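Local structure of putative methylthioribose-1-phosphate isomerase (Pyrococcus horikoshii OT3, 6A34) at residues 7-15 with 212-220; 64-75 with 129-140. The protein catalyses, in all likelihood, the isomerisation of methylthioribose-1-phosphate to methylthioribulose-1-phosphate in the methionine salvage pathway. One frame throughout, in Å; residues are numbered along the deposited sequence.

Interaction 1 ties the N-terminal segment 7-15 to the end of helix 206-217 in the Rossmann-like part of the chain, whereas interaction 2 pairs two helices, 59-76 and 125-157, in the helical part; their centres lie 26 Å apart. The two meet at Arg15, whose NH1 lies 3.6 Å from Ala140 CB, so the N-terminal segment runs from one contact to the other. Neither is itself the predicted substrate site. Interaction 1 comes close to it, the side chain of Glu214 being about 6 Å from that of Arg57, while interaction 2 lies farther off, the side chain of Ala64 about 10 Å from Gly58; both partners are predicted to bind substrate.

Interaction 1 of 2, residues 7-15 with 212-220; sequences PKELTKLPR and AWEYSYDGL
Leu13 and Asp218, both buried, make the tight part of this contact, one by apolar packing and the other by its carboxylate. Leu13 CD2 sits over one face of the Tyr217 ring, a CH-pi contact 3.8 Å from the ring centroid, and the same methyl lies 3.5 Å from Trp213 CH2. The other branch reaches the helix flank, with Leu13 CD1 3.7 Å from Glu214 CB. A forked leucine suits this place because its two methyls meet different surfaces. Tyr217 CG stands anti to the backbone N (chi1 -167°), which turns a face of the ring to Leu13.

Beside this apolar patch the carboxylate of Asp218 divides its oxygens. Asp218 OD1 accepts a nearly straight bond (167°) from Lys12 N at 2.7 Å, met on the syn side but well out of the carboxylate plane. OD2 takes the Thr11 hydroxyl, in a bond modelled so short that its length is doubtful, and also pairs with Arg185 in a salt bridge. Thr11 OG1 in turn accepts from Leu13 N at 3.1 Å, closing an ST turn. Gly219, with positive phi, ends the helix in a Schellman motif.

The looser side belongs to exposed Lys12. Lys12 CB lies at the edge of the Tyr217 ring, 3.9 Å from CE1, while the long chain runs past Asp218 and its NZ stays 5.2 Å from Asp218 OD1, too far for a salt bridge.

Glu214 offers the contact little more than its CB; its carboxylate turns to Arg185, Ser171, Leu172 and Asn168. With the N-H of Lys12 and the guanidinium of Arg185 both directed at it, the carboxylate of Asp218 is probably held as the anion, which would make its bond to the N-terminal loop charge-assisted.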
loop_
_atom_site.group_PDB
_atom_site.type_symbol
_atom_site.label_atom_id
_atom_site.label_comp_id
_atom_site.label_asym_id
_atom_site.label_seq_id
_atom_site.Cartn_x
_atom_site.Cartn_y
_atom_site.Cartn_z
ATOM N N PRO A 7 1.661 33.629 0.216
ATOM C CA PRO A 7 2.445 32.411 0.056
ATOM C C PRO A 7 3.564 32.256 1.079
ATOM O O PRO A 7 3.698 31.189 1.612
ATOM C CB PRO A 7 3.028 32.570 -1.343
ATOM C CG PRO A 7 1.946 33.289 -2.083
ATOM C CD PRO A 7 1.387 34.273 -1.075
ATOM N N LYS A 8 4.278 33.343 1.383
ATOM C CA LYS A 8 5.490 33.303 2.219
ATOM C C LYS A 8 5.127 33.086 3.678
ATOM O O LYS A 8 5.942 32.592 4.448
ATOM C CB LYS A 8 6.313 34.593 2.112
ATOM C CG LYS A 8 7.499 34.495 1.160
ATOM C CD LYS A 8 8.040 35.832 0.666
ATOM C CE LYS A 8 9.263 35.658 -0.213
ATOM N NZ LYS A 8 9.627 36.909 -0.926
ATOM N N GLU A 9 3.901 33.442 4.047
ATOM C CA GLU A 9 3.431 33.153 5.397
ATOM C C GLU A 9 3.004 31.681 5.535
ATOM O O GLU A 9 2.880 31.212 6.664
ATOM C CB GLU A 9 2.283 34.092 5.789
ATOM C CG GLU A 9 2.733 35.519 6.025
ATOM C CD GLU A 9 1.603 36.511 6.239
ATOM O OE1 GLU A 9 0.591 36.428 5.532
ATOM O OE2 GLU A 9 1.751 37.378 7.111
ATOM N N LEU A 10 2.748 30.984 4.412
ATOM C CA LEU A 10 2.177 29.609 4.411
ATOM C C LEU A 10 3.264 28.532 4.260
ATOM O O LEU A 10 3.095 27.411 4.722
ATOM C CB LEU A 10 1.140 29.509 3.292
ATOM C CG LEU A 10 -0.170 30.256 3.555
ATOM C CD1 LEU A 10 -1.068 30.167 2.343
ATOM C CD2 LEU A 10 -0.892 29.739 4.797
ATOM N N THR A 11 4.386 28.866 3.616
ATOM C CA THR A 11 5.447 27.889 3.371
ATOM C C THR A 11 6.809 28.577 3.443
ATOM O O THR A 11 6.908 29.761 3.198
ATOM C CB THR A 11 5.309 27.230 1.994
ATOM O OG1 THR A 11 6.225 26.130 1.939
ATOM C CG2 THR A 11 5.585 28.199 0.861
ATOM N N LYS A 12 7.840 27.788 3.734
ATOM C CA LYS A 12 9.215 28.241 3.711
ATOM C C LYS A 12 9.899 27.788 2.416
ATOM O O LYS A 12 11.021 28.147 2.159
ATOM C CB LYS A 12 9.978 27.684 4.911
ATOM C CG LYS A 12 9.614 28.295 6.254
ATOM C CD LYS A 12 10.162 27.483 7.430
ATOM C CE LYS A 12 9.460 27.795 8.739
ATOM N NZ LYS A 12 9.098 26.563 9.485
ATOM N N LEU A 13 9.200 26.983 1.621
ATOM C CA LEU A 13 9.711 26.481 0.382
ATOM C C LEU A 13 9.713 27.600 -0.652
ATOM O O LEU A 13 8.768 28.394 -0.708
ATOM C CB LEU A 13 8.822 25.332 -0.117
ATOM C CG LEU A 13 8.935 24.010 0.640
ATOM C CD1 LEU A 13 7.857 23.042 0.185
ATOM C CD2 LEU A 13 10.307 23.374 0.477
ATOM N N PRO A 14 10.709 27.606 -1.567
ATOM C CA PRO A 14 10.635 28.415 -2.780
ATOM C C PRO A 14 9.596 27.814 -3.730
ATOM O O PRO A 14 9.155 26.665 -3.533
ATOM C CB PRO A 14 12.011 28.231 -3.434
ATOM C CG PRO A 14 12.371 26.815 -3.030
ATOM C CD PRO A 14 11.847 26.676 -1.609
ATOM N N ARG A 15 9.231 28.588 -4.754
ATOM C CA ARG A 15 8.417 28.100 -5.824
ATOM C C ARG A 15 9.098 26.857 -6.412
ATOM O O ARG A 15 10.316 26.732 -6.404
ATOM C CB ARG A 15 8.132 29.222 -6.825
ATOM C CG ARG A 15 6.899 30.030 -6.461
ATOM C CD ARG A 15 6.806 31.507 -6.754
ATOM N NE ARG A 15 6.057 31.694 -7.967
ATOM C CZ ARG A 15 5.222 32.683 -8.298
ATOM N NH1 ARG A 15 4.989 32.845 -9.579
ATOM N NH2 ARG A 15 4.586 33.450 -7.433
ATOM N N ALA A 212 5.617 13.791 2.500
ATOM C CA ALA A 212 6.148 13.683 3.871
ATOM C C ALA A 212 7.281 14.731 4.051
ATOM O O ALA A 212 7.402 15.380 5.097
ATOM C CB ALA A 212 6.581 12.261 4.165
ATOM N N TRP A 213 8.065 14.923 2.986
ATOM C CA TRP A 213 9.161 15.832 2.946
ATOM C C TRP A 213 8.682 17.291 3.038
ATOM O O TRP A 213 9.068 17.982 3.958
ATOM C CB TRP A 213 10.003 15.583 1.696
ATOM C CG TRP A 213 11.176 16.497 1.686
ATOM C CD1 TRP A 213 12.357 16.297 2.326
ATOM C CD2 TRP A 213 11.230 17.817 1.121
ATOM N NE1 TRP A 213 13.150 17.397 2.180
ATOM C CE2 TRP A 213 12.502 18.341 1.435
ATOM C CE3 TRP A 213 10.343 18.603 0.377
ATOM C CZ2 TRP A 213 12.910 19.618 1.039
ATOM C CZ3 TRP A 213 10.755 19.858 -0.037
ATOM C CH2 TRP A 213 12.016 20.359 0.298
ATOM N N GLU A 214 7.833 17.748 2.112
ATOM C CA GLU A 214 7.456 19.178 2.079
ATOM C C GLU A 214 6.646 19.573 3.317
ATOM O O GLU A 214 6.798 20.689 3.777
ATOM C CB GLU A 214 6.722 19.599 0.806
ATOM C CG GLU A 214 5.475 18.802 0.441
ATOM C CD GLU A 214 4.625 19.556 -0.575
ATOM O OE1 GLU A 214 4.123 20.631 -0.196
ATOM O OE2 GLU A 214 4.553 19.139 -1.772
ATOM N N TYR A 215 5.766 18.691 3.828
ATOM C CA TYR A 215 4.916 19.103 4.934
ATOM C C TYR A 215 5.759 19.124 6.203
ATOM O O TYR A 215 5.547 19.972 7.100
ATOM C CB TYR A 215 3.661 18.232 5.065
ATOM C CG TYR A 215 2.693 18.332 3.909
ATOM C CD1 TYR A 215 2.347 19.563 3.369
ATOM C CD2 TYR A 215 2.140 17.201 3.326
ATOM C CE1 TYR A 215 1.465 19.671 2.305
ATOM C CE2 TYR A 215 1.254 17.294 2.265
ATOM C CZ TYR A 215 0.912 18.533 1.747
ATOM O OH TYR A 215 0.061 18.650 0.678
ATOM N N SER A 216 6.704 18.188 6.280
ATOM C CA SER A 216 7.676 18.205 7.353
ATOM C C SER A 216 8.562 19.468 7.266
ATOM O O SER A 216 8.713 20.183 8.229
ATOM C CB SER A 216 8.489 16.952 7.391
ATOM O OG SER A 216 9.164 16.903 8.629
ATOM N N TYR A 217 9.116 19.755 6.093
ATOM C CA TYR A 217 9.907 20.944 5.881
ATOM C C TYR A 217 9.230 22.180 6.479
ATOM O O TYR A 217 9.904 23.008 7.094
ATOM C CB TYR A 217 10.165 21.173 4.393
ATOM C CG TYR A 217 11.236 22.196 4.098
ATOM C CD1 TYR A 217 10.909 23.530 3.956
ATOM C CD2 TYR A 217 12.563 21.834 3.936
ATOM C CE1 TYR A 217 11.861 24.486 3.662
ATOM C CE2 TYR A 217 13.534 22.780 3.640
ATOM C CZ TYR A 217 13.181 24.118 3.508
ATOM O OH TYR A 217 14.090 25.096 3.196
ATOM N N ASP A 218 7.905 22.283 6.342
ATOM C CA ASP A 218 7.187 23.435 6.805
ATOM C C ASP A 218 6.738 23.284 8.252
ATOM O O ASP A 218 6.031 24.160 8.755
ATOM C CB ASP A 218 6.010 23.750 5.880
ATOM C CG ASP A 218 6.410 24.570 4.666
ATOM O OD1 ASP A 218 7.449 25.270 4.764
ATOM O OD2 ASP A 218 5.672 24.523 3.626
ATOM N N GLY A 219 7.103 22.190 8.929
ATOM C CA GLY A 219 6.738 22.023 10.349
ATOM C C GLY A 219 5.270 21.667 10.608
ATOM O O GLY A 219 4.759 21.872 11.715
ATOM N N LEU A 220 4.562 21.102 9.623
ATOM C CA LEU A 220 3.221 20.534 9.914
ATOM C C LEU A 220 3.397 19.271 10.771
ATOM O O LEU A 220 4.361 18.545 10.603
ATOM C CB LEU A 220 2.507 20.199 8.600
ATOM C CG LEU A 220 1.714 21.331 7.963
ATOM C CD1 LEU A 220 2.608 22.518 7.586
ATOM C CD2 LEU A 220 0.967 20.810 6.741
#

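Interaction 2 of 2, residues 64-75 with 129-140; sequences AAAGFGLALYAE and KRLIVQEAYKIA
Phe68, Ala74 and Val133 bury the most surface where helices 59-76 and 125-157 run antiparallel; the axes of the segments 64-75 and 129-140 approach to 8.3 Å, with their directions at 159°.

Phe68 fills the end near Ala140. Its CG lies anti to the carbonyl carbon (chi1 -75°), which swings the ring across to the partner helix. Phe68 CD1 presses on Ala136 CB at 3.4 Å and Phe68 CZ reaches Ala140 CB at 3.6 Å, two alanines one turn apart whose small size admits a large ring. The edge of Phe68 points at the face of Tyr137 in an offset edge-to-face pair, with centroids 5.4 Å apart and planes at 64°. The hydroxyl of Tyr137 is bonded to the backbone oxygen of Tyr19, in strand 17-20.

Ala74 serves the other end with a single methyl directed at the partner. Ala74 CB meets Ile132 CG2 at 4.0 Å and Val133 CG2 a little farther off. Lys129 stretches its extended chain past the Ala74 carbonyl, and one water links Ala74 O to Lys129 NZ, a polar link at the border of the apolar seam.

Val133 works through CG2, which touches Glu75 CG at 3.7 Å; branching at CB sets this methyl against Ala71 and Ala74 as well. The glutamate crosses the valine at about a right angle, laying its aliphatic part on the methyl while OE1 bonds to the Tyr19 hydroxyl.

Between these ends the backbones come near: Ala71 and Val133 have their CA atoms 4.5 Å apart, and bare Gly67 brings its carbonyl against Ala136 CB. Helices 82-97 and 104-119 pack against the same pair. The small residues Gly67, Ala71, Ala74 and Ala136 allow this close antiparallel packing within the helical bundle of this eIF-2B-related isomerase.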
loop_
_atom_site.group_PDB
_atom_site.type_symbol
_atom_site.label_atom_id
_atom_site.label_comp_id
_atom_site.label_asym_id
_atom_site.label_seq_id
_atom_site.Cartn_x
_atom_site.Cartn_y
_atom_site.Cartn_z
ATOM N N ALA A 64 4.314 25.846 -16.159
ATOM C CA ALA A 64 5.058 27.062 -15.895
ATOM C C ALA A 64 6.498 26.909 -16.400
ATOM O O ALA A 64 7.057 27.867 -16.958
ATOM C CB ALA A 64 5.015 27.420 -14.422
ATOM N N ALA A 65 7.085 25.720 -16.198
ATOM C CA ALA A 65 8.445 25.474 -16.625
ATOM C C ALA A 65 8.543 25.696 -18.137
ATOM O O ALA A 65 9.465 26.341 -18.598
ATOM C CB ALA A 65 8.922 24.094 -16.240
ATOM N N ALA A 66 7.580 25.168 -18.888
ATOM C CA ALA A 66 7.628 25.229 -20.339
ATOM C C ALA A 66 7.470 26.677 -20.801
ATOM O O ALA A 66 8.103 27.090 -21.778
ATOM C CB ALA A 66 6.525 24.394 -20.916
ATOM N N GLY A 67 6.545 27.388 -20.141
ATOM C CA GLY A 67 6.277 28.756 -20.403
ATOM C C GLY A 67 7.511 29.603 -20.132
ATOM O O GLY A 67 7.820 30.477 -20.905
ATOM N N PHE A 68 8.205 29.324 -19.022
ATOM C CA PHE A 68 9.439 30.037 -18.692
ATOM C C PHE A 68 10.583 29.652 -19.627
ATOM O O PHE A 68 11.560 30.354 -19.681
ATOM C CB PHE A 68 9.843 29.796 -17.242
ATOM C CG PHE A 68 8.989 30.561 -16.270
ATOM C CD1 PHE A 68 8.581 31.853 -16.549
ATOM C CD2 PHE A 68 8.607 29.996 -15.071
ATOM C CE1 PHE A 68 7.818 32.564 -15.646
ATOM C CE2 PHE A 68 7.822 30.702 -14.181
ATOM C CZ PHE A 68 7.422 31.977 -14.470
ATOM N N GLY A 69 10.462 28.511 -20.317
ATOM C CA GLY A 69 11.412 28.124 -21.357
ATOM C C GLY A 69 11.340 29.041 -22.566
ATOM O O GLY A 69 12.365 29.319 -23.200
ATOM N N LEU A 70 10.132 29.516 -22.883
ATOM C CA LEU A 70 9.957 30.509 -23.941
ATOM C C LEU A 70 10.405 31.903 -23.486
ATOM O O LEU A 70 10.944 32.645 -24.267
ATOM C CB LEU A 70 8.497 30.498 -24.387
ATOM C CG LEU A 70 8.070 29.184 -25.047
ATOM C CD1 LEU A 70 6.591 29.193 -25.326
ATOM C CD2 LEU A 70 8.856 28.943 -26.333
ATOM N N ALA A 71 10.124 32.261 -22.233
ATOM C CA ALA A 71 10.613 33.508 -21.649
ATOM C C ALA A 71 12.140 33.529 -21.765
ATOM O O ALA A 71 12.712 34.496 -22.258
ATOM C CB ALA A 71 10.177 33.626 -20.212
ATOM N N LEU A 72 12.771 32.426 -21.352
ATOM C CA LEU A 72 14.212 32.272 -21.433
ATOM C C LEU A 72 14.653 32.471 -22.891
ATOM O O LEU A 72 15.588 33.229 -23.162
ATOM C CB LEU A 72 14.642 30.906 -20.894
ATOM C CG LEU A 72 16.144 30.637 -20.951
ATOM C CD1 LEU A 72 16.884 31.456 -19.915
ATOM C CD2 LEU A 72 16.454 29.174 -20.738
ATOM N N TYR A 73 13.948 31.836 -23.823
ATOM C CA TYR A 73 14.260 31.993 -25.218
ATOM C C TYR A 73 14.223 33.479 -25.593
ATOM O O TYR A 73 15.116 33.971 -26.289
ATOM C CB TYR A 73 13.316 31.212 -26.130
ATOM C CG TYR A 73 13.555 31.589 -27.560
ATOM C CD1 TYR A 73 14.696 31.159 -28.230
ATOM C CD2 TYR A 73 12.692 32.458 -28.205
ATOM C CE1 TYR A 73 14.974 31.585 -29.524
ATOM C CE2 TYR A 73 12.954 32.889 -29.496
ATOM C CZ TYR A 73 14.097 32.455 -30.155
ATOM O OH TYR A 73 14.306 32.897 -31.422
ATOM N N ALA A 74 13.172 34.181 -25.157
ATOM C CA ALA A 74 12.960 35.576 -25.537
ATOM C C ALA A 74 14.116 36.475 -25.046
ATOM O O ALA A 74 14.571 37.355 -25.772
ATOM C CB ALA A 74 11.625 36.043 -25.004
ATOM N N GLU A 75 14.601 36.248 -23.819
ATOM C CA GLU A 75 15.630 37.095 -23.192
ATOM C C GLU A 75 17.065 36.710 -23.617
ATOM O O GLU A 75 17.997 37.413 -23.308
ATOM C CB GLU A 75 15.439 37.054 -21.673
ATOM C CG GLU A 75 14.148 37.750 -21.255
ATOM C CD GLU A 75 14.033 38.090 -19.784
ATOM O OE1 GLU A 75 14.469 37.269 -18.946
ATOM O OE2 GLU A 75 13.521 39.191 -19.483
ATOM N N LYS A 129 8.982 40.208 -27.206
ATOM C CA LYS A 129 9.789 39.734 -26.090
ATOM C C LYS A 129 9.096 40.061 -24.763
ATOM O O LYS A 129 8.936 39.166 -23.914
ATOM C CB LYS A 129 11.199 40.326 -26.142
ATOM C CG LYS A 129 12.046 39.841 -27.317
ATOM C CD LYS A 129 13.523 40.215 -27.225
ATOM C CE LYS A 129 14.366 39.554 -28.306
ATOM N NZ LYS A 129 15.667 40.227 -28.536
ATOM N N ARG A 130 8.715 41.330 -24.577
ATOM C CA ARG A 130 8.150 41.759 -23.301
ATOM C C ARG A 130 6.906 40.919 -22.980
ATOM O O ARG A 130 6.700 40.531 -21.837
ATOM C CB ARG A 130 7.738 43.237 -23.303
ATOM C CG ARG A 130 7.433 43.807 -21.921
ATOM C CD ARG A 130 6.835 45.211 -21.925
ATOM N NE ARG A 130 5.548 45.244 -22.597
ATOM C CZ ARG A 130 4.407 44.762 -22.099
ATOM N NH1 ARG A 130 4.355 44.326 -20.848
ATOM N NH2 ARG A 130 3.325 44.726 -22.862
ATOM N N LEU A 131 6.079 40.703 -24.003
ATOM C CA LEU A 131 4.813 40.037 -23.898
ATOM C C LEU A 131 5.005 38.560 -23.504
ATOM O O LEU A 131 4.279 38.058 -22.644
ATOM C CB LEU A 131 4.083 40.150 -25.233
ATOM C CG LEU A 131 3.350 41.467 -25.462
ATOM C CD1 LEU A 131 2.928 41.578 -26.914
ATOM C CD2 LEU A 131 2.160 41.612 -24.535
ATOM N N ILE A 132 5.966 37.891 -24.143
ATOM C CA ILE A 132 6.247 36.499 -23.874
ATOM C C ILE A 132 6.614 36.329 -22.404
ATOM O O ILE A 132 6.126 35.424 -21.762
ATOM C CB ILE A 132 7.398 35.989 -24.753
ATOM C CG1 ILE A 132 6.978 35.859 -26.214
ATOM C CG2 ILE A 132 7.962 34.686 -24.202
ATOM C CD1 ILE A 132 8.151 35.707 -27.145
ATOM N N VAL A 133 7.533 37.174 -21.917
ATOM C CA VAL A 133 8.041 37.037 -20.578
ATOM C C VAL A 133 6.873 37.279 -19.609
ATOM O O VAL A 133 6.696 36.530 -18.608
ATOM C CB VAL A 133 9.233 37.979 -20.305
ATOM C CG1 VAL A 133 9.596 38.027 -18.820
ATOM C CG2 VAL A 133 10.448 37.620 -21.155
ATOM N N GLN A 134 6.080 38.313 -19.912
ATOM C CA GLN A 134 4.992 38.705 -19.069
ATOM C C GLN A 134 3.986 37.542 -18.956
ATOM O O GLN A 134 3.508 37.256 -17.870
ATOM C CB GLN A 134 4.326 39.978 -19.600
ATOM C CG GLN A 134 3.072 40.373 -18.830
ATOM C CD GLN A 134 2.485 41.683 -19.297
ATOM O OE1 GLN A 134 2.716 42.736 -18.704
ATOM N NE2 GLN A 134 1.717 41.622 -20.368
ATOM N N GLU A 135 3.642 36.945 -20.097
ATOM C CA GLU A 135 2.759 35.828 -20.184
ATOM C C GLU A 135 3.249 34.642 -19.332
ATOM O O GLU A 135 2.429 34.030 -18.664
ATOM C CB GLU A 135 2.578 35.377 -21.634
ATOM C CG GLU A 135 1.192 34.813 -21.909
ATOM C CD GLU A 135 0.013 35.706 -21.538
ATOM O OE1 GLU A 135 0.235 36.908 -21.261
ATOM O OE2 GLU A 135 -1.143 35.201 -21.544
ATOM N N ALA A 136 4.553 34.325 -19.367
ATOM C CA ALA A 136 5.090 33.208 -18.597
ATOM C C ALA A 136 4.919 33.478 -17.097
ATOM O O ALA A 136 4.559 32.573 -16.338
ATOM C CB ALA A 136 6.529 32.939 -18.965
ATOM N N TYR A 137 5.083 34.742 -16.666
ATOM C CA TYR A 137 4.901 35.066 -15.261
ATOM C C TYR A 137 3.421 34.928 -14.893
ATOM O O TYR A 137 3.089 34.534 -13.777
ATOM C CB TYR A 137 5.424 36.455 -14.892
ATOM C CG TYR A 137 6.913 36.506 -14.648
ATOM C CD1 TYR A 137 7.497 35.801 -13.604
ATOM C CD2 TYR A 137 7.745 37.265 -15.454
ATOM C CE1 TYR A 137 8.859 35.844 -13.367
ATOM C CE2 TYR A 137 9.109 37.329 -15.224
ATOM C CZ TYR A 137 9.667 36.603 -14.189
ATOM O OH TYR A 137 10.998 36.645 -13.961
ATOM N N LYS A 138 2.545 35.292 -15.828
ATOM C CA LYS A 138 1.115 35.233 -15.611
ATOM C C LYS A 138 0.669 33.773 -15.385
ATOM O O LYS A 138 -0.165 33.538 -14.561
ATOM C CB LYS A 138 0.375 35.843 -16.803
ATOM C CG LYS A 138 -0.070 37.289 -16.678
ATOM C CD LYS A 138 -0.964 37.622 -17.875
ATOM C CE LYS A 138 -1.342 39.077 -18.054
ATOM N NZ LYS A 138 -1.989 39.259 -19.378
ATOM N N ILE A 139 1.209 32.835 -16.170
ATOM C CA ILE A 139 0.882 31.435 -16.066
ATOM C C ILE A 139 1.257 30.945 -14.661
ATOM O O ILE A 139 0.437 30.359 -13.967
ATOM C CB ILE A 139 1.551 30.633 -17.195
ATOM C CG1 ILE A 139 0.954 31.018 -18.549
ATOM C CG2 ILE A 139 1.444 29.120 -16.958
ATOM C CD1 ILE A 139 1.797 30.578 -19.739
ATOM N N ALA A 140 2.477 31.253 -14.217
ATOM C CA ALA A 140 2.943 30.810 -12.922
ATOM C C ALA A 140 2.084 31.441 -11.828
ATOM O O ALA A 140 1.587 30.707 -10.981
ATOM C CB ALA A 140 4.400 31.114 -12.719
HETATM O O HOH W 1 17.075 38.238 -26.604
#